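Local structure of viral protein F93 (Sulfolobus turreted icosahedral virus, 2CO5) at residues B[13-18]-B[57-62]. The protein probably binds double-stranded DNA through its winged-helix fold, working as a disulfide-linked homodimer, perhaps as a transcriptional regulator. Residues are numbered along the deposited sequence; the frame is centred on the assembly and turned at random.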
loop_
_atom_site.group_PDB
_atom_site.type_symbol
_atom_site.label_atom_id
_atom_site.label_comp_id
_atom_site.label_asym_id
_atom_site.label_seq_id
_atom_site.Cartn_x
_atom_site.Cartn_y
_atom_site.Cartn_z
ATOM N N ILE B 13 -3.241 4.587 6.889
ATOM C CA ILE B 13 -3.108 4.677 8.330
ATOM C C ILE B 13 -3.548 6.039 8.876
ATOM O O ILE B 13 -4.263 6.101 9.875
ATOM C CB ILE B 13 -1.666 4.364 8.761
ATOM C CG1 ILE B 13 -1.413 2.863 8.644
ATOM C CG2 ILE B 13 -1.426 4.834 10.172
ATOM C CD1 ILE B 13 0.038 2.487 8.700
ATOM N N ILE B 14 -3.135 7.124 8.222
ATOM C CA ILE B 14 -3.544 8.469 8.630
ATOM C C ILE B 14 -5.069 8.618 8.587
ATOM O O ILE B 14 -5.678 9.070 9.558
ATOM C CB ILE B 14 -2.905 9.566 7.746
ATOM C CG1 ILE B 14 -1.401 9.690 8.050
ATOM C CG2 ILE B 14 -3.604 10.899 7.974
ATOM C CD1 ILE B 14 -0.636 10.565 7.076
ATOM N N LEU B 15 -5.672 8.240 7.463
ATOM C CA LEU B 15 -7.134 8.318 7.295
ATOM C C LEU B 15 -7.890 7.427 8.282
ATOM O O LEU B 15 -8.965 7.790 8.758
ATOM C CB LEU B 15 -7.531 7.953 5.855
ATOM C CG LEU B 15 -7.659 9.100 4.843
ATOM C CD1 LEU B 15 -6.711 10.229 5.158
ATOM C CD2 LEU B 15 -7.472 8.608 3.407
ATOM N N LYS B 16 -7.330 6.255 8.575
ATOM C CA LYS B 16 -7.969 5.310 9.486
ATOM C C LYS B 16 -7.988 5.858 10.912
ATOM O O LYS B 16 -8.971 5.670 11.635
ATOM C CB LYS B 16 -7.262 3.950 9.428
ATOM C CG LYS B 16 -7.846 2.847 10.339
ATOM C CD LYS B 16 -9.275 2.514 10.001
ATOM C CE LYS B 16 -9.795 1.355 10.853
ATOM N NZ LYS B 16 -11.276 1.231 10.759
ATOM N N VAL B 17 -6.905 6.526 11.309
ATOM C CA VAL B 17 -6.802 7.129 12.644
ATOM C C VAL B 17 -7.802 8.282 12.813
ATOM O O VAL B 17 -8.370 8.463 13.891
ATOM C CB VAL B 17 -5.349 7.584 12.954
ATOM C CG1 VAL B 17 -5.304 8.579 14.119
ATOM C CG2 VAL B 17 -4.482 6.377 13.261
ATOM N N LEU B 18 -8.026 9.040 11.743
ATOM C CA LEU B 18 -9.088 10.055 11.720
ATOM C C LEU B 18 -10.484 9.444 11.886
ATOM O O LEU B 18 -11.242 9.865 12.754
ATOM C CB LEU B 18 -9.020 10.884 10.432
ATOM C CG LEU B 18 -8.229 12.189 10.549
ATOM C CD1 LEU B 18 -9.057 13.220 11.297
ATOM C CD2 LEU B 18 -6.886 11.960 11.235
ATOM N N ASP B 57 -5.180 18.951 -0.711
ATOM C CA ASP B 57 -6.075 18.223 -1.631
ATOM C C ASP B 57 -7.501 18.027 -1.082
ATOM O O ASP B 57 -8.297 17.280 -1.661
ATOM C CB ASP B 57 -5.477 16.848 -1.965
ATOM C CG ASP B 57 -6.170 16.166 -3.145
ATOM O OD1 ASP B 57 -6.487 16.850 -4.138
ATOM O OD2 ASP B 57 -6.388 14.938 -3.085
ATOM N N LYS B 58 -7.817 18.675 0.037
ATOM C CA LYS B 58 -9.176 18.678 0.596
ATOM C C LYS B 58 -9.663 17.308 1.074
ATOM O O LYS B 58 -10.864 17.098 1.217
ATOM C CB LYS B 58 -10.189 19.259 -0.407
ATOM C CG LYS B 58 -9.737 20.512 -1.162
ATOM C CD LYS B 58 -9.255 21.610 -0.229
ATOM C CE LYS B 58 -9.142 22.941 -0.959
ATOM N NZ LYS B 58 -8.384 23.950 -0.171
ATOM N N ILE B 59 -8.733 16.391 1.325
ATOM C CA ILE B 59 -9.037 15.100 1.951
ATOM C C ILE B 59 -9.209 15.336 3.447
ATOM O O ILE B 59 -10.167 14.863 4.064
ATOM C CB ILE B 59 -7.889 14.073 1.721
ATOM C CG1 ILE B 59 -7.704 13.783 0.226
ATOM C CG2 ILE B 59 -8.153 12.777 2.487
ATOM C CD1 ILE B 59 -8.927 13.193 -0.457
ATOM N N LEU B 60 -8.260 16.077 4.014
ATOM C CA LEU B 60 -8.369 16.598 5.369
ATOM C C LEU B 60 -8.668 18.091 5.322
ATOM O O LEU B 60 -8.441 18.755 4.300
ATOM C CB LEU B 60 -7.067 16.379 6.146
ATOM C CG LEU B 60 -6.672 14.945 6.486
ATOM C CD1 LEU B 60 -5.362 14.943 7.270
ATOM C CD2 LEU B 60 -7.774 14.259 7.276
ATOM N N ARG B 61 -9.182 18.598 6.439
ATOM C CA ARG B 61 -9.322 20.030 6.692
ATOM C C ARG B 61 -8.608 20.357 7.997
ATOM O O ARG B 61 -8.580 19.536 8.914
ATOM C CB ARG B 61 -10.798 20.426 6.798
ATOM C CG ARG B 61 -11.067 21.681 7.653
ATOM C CD ARG B 61 -12.444 22.292 7.437
ATOM N NE ARG B 61 -13.431 21.895 8.444
ATOM C CZ ARG B 61 -14.179 20.792 8.397
ATOM N NH1 ARG B 61 -14.060 19.921 7.395
ATOM N NH2 ARG B 61 -15.068 20.561 9.365
ATOM N N GLU B 62 -8.056 21.566 8.080
ATOM C CA GLU B 62 -7.366 22.021 9.277
ATOM C C GLU B 62 -7.992 23.320 9.770
ATOM O O GLU B 62 -8.119 24.275 9.009
ATOM C CB GLU B 62 -5.891 22.239 8.965
ATOM C CG GLU B 62 -4.979 22.276 10.176
ATOM C CD GLU B 62 -3.521 22.462 9.783
ATOM O OE1 GLU B 62 -3.170 23.558 9.289
ATOM O OE2 GLU B 62 -2.726 21.513 9.963
#
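L60, at the start of strand 60-63, reaches into the face of helix 9-20 formed by I14, L15 and L18. L60 CB is directed at the helix but stays 6.2 Å from L18 CG, the nearest side-chain atom of 13-18. L60 CG, beside the backbone N and opposite the carbonyl carbon (chi1 -68°), is still short of contact, with L15 CD1 at 4.9 Å the nearest atom of 13-18. The two methyls then part. L60 CD1, which extends the chain (chi2 -179°), only grazes I14, lying 4.5 Å from I14 CG2. L60 CD2 turns to the next turn of the helix and packs more closely, 3.9 Å from the branch carbon L18 CG and 4.3 Å from L18 CD1, the two leucine chains crossing at a slant. The fork of L60 thus spans I14 and L18, residues one helical turn apart.

I59 supplies the second point of packing. With CG1 beside the backbone N (chi1 -62°), I59 CG2 stands anti to that nitrogen and faces the helix, where it meets L15 CD1 at 4.0 Å and lies 4.3 Å from L15 CD2. The L15 and I59 chains cross almost at right angles. Just before I59, K58, with positive phi, is the C' residue of a Schellman motif that ends helix 44-56 and turns the chain into the strand.

Helix 44-56 also packs on I14 through L47, L50 and L54, while F81 and L84 of helix 75-92 reach L15. The contact therefore joins the first helix of the winged-helix domain to the base of its wing hairpin, strands 60-63 and 70-73. With no hydrogen bond or salt bridge between the segments, and all five touching residues buried, this junction rests on aliphatic side-chain packing and probably on the hydrophobic effect.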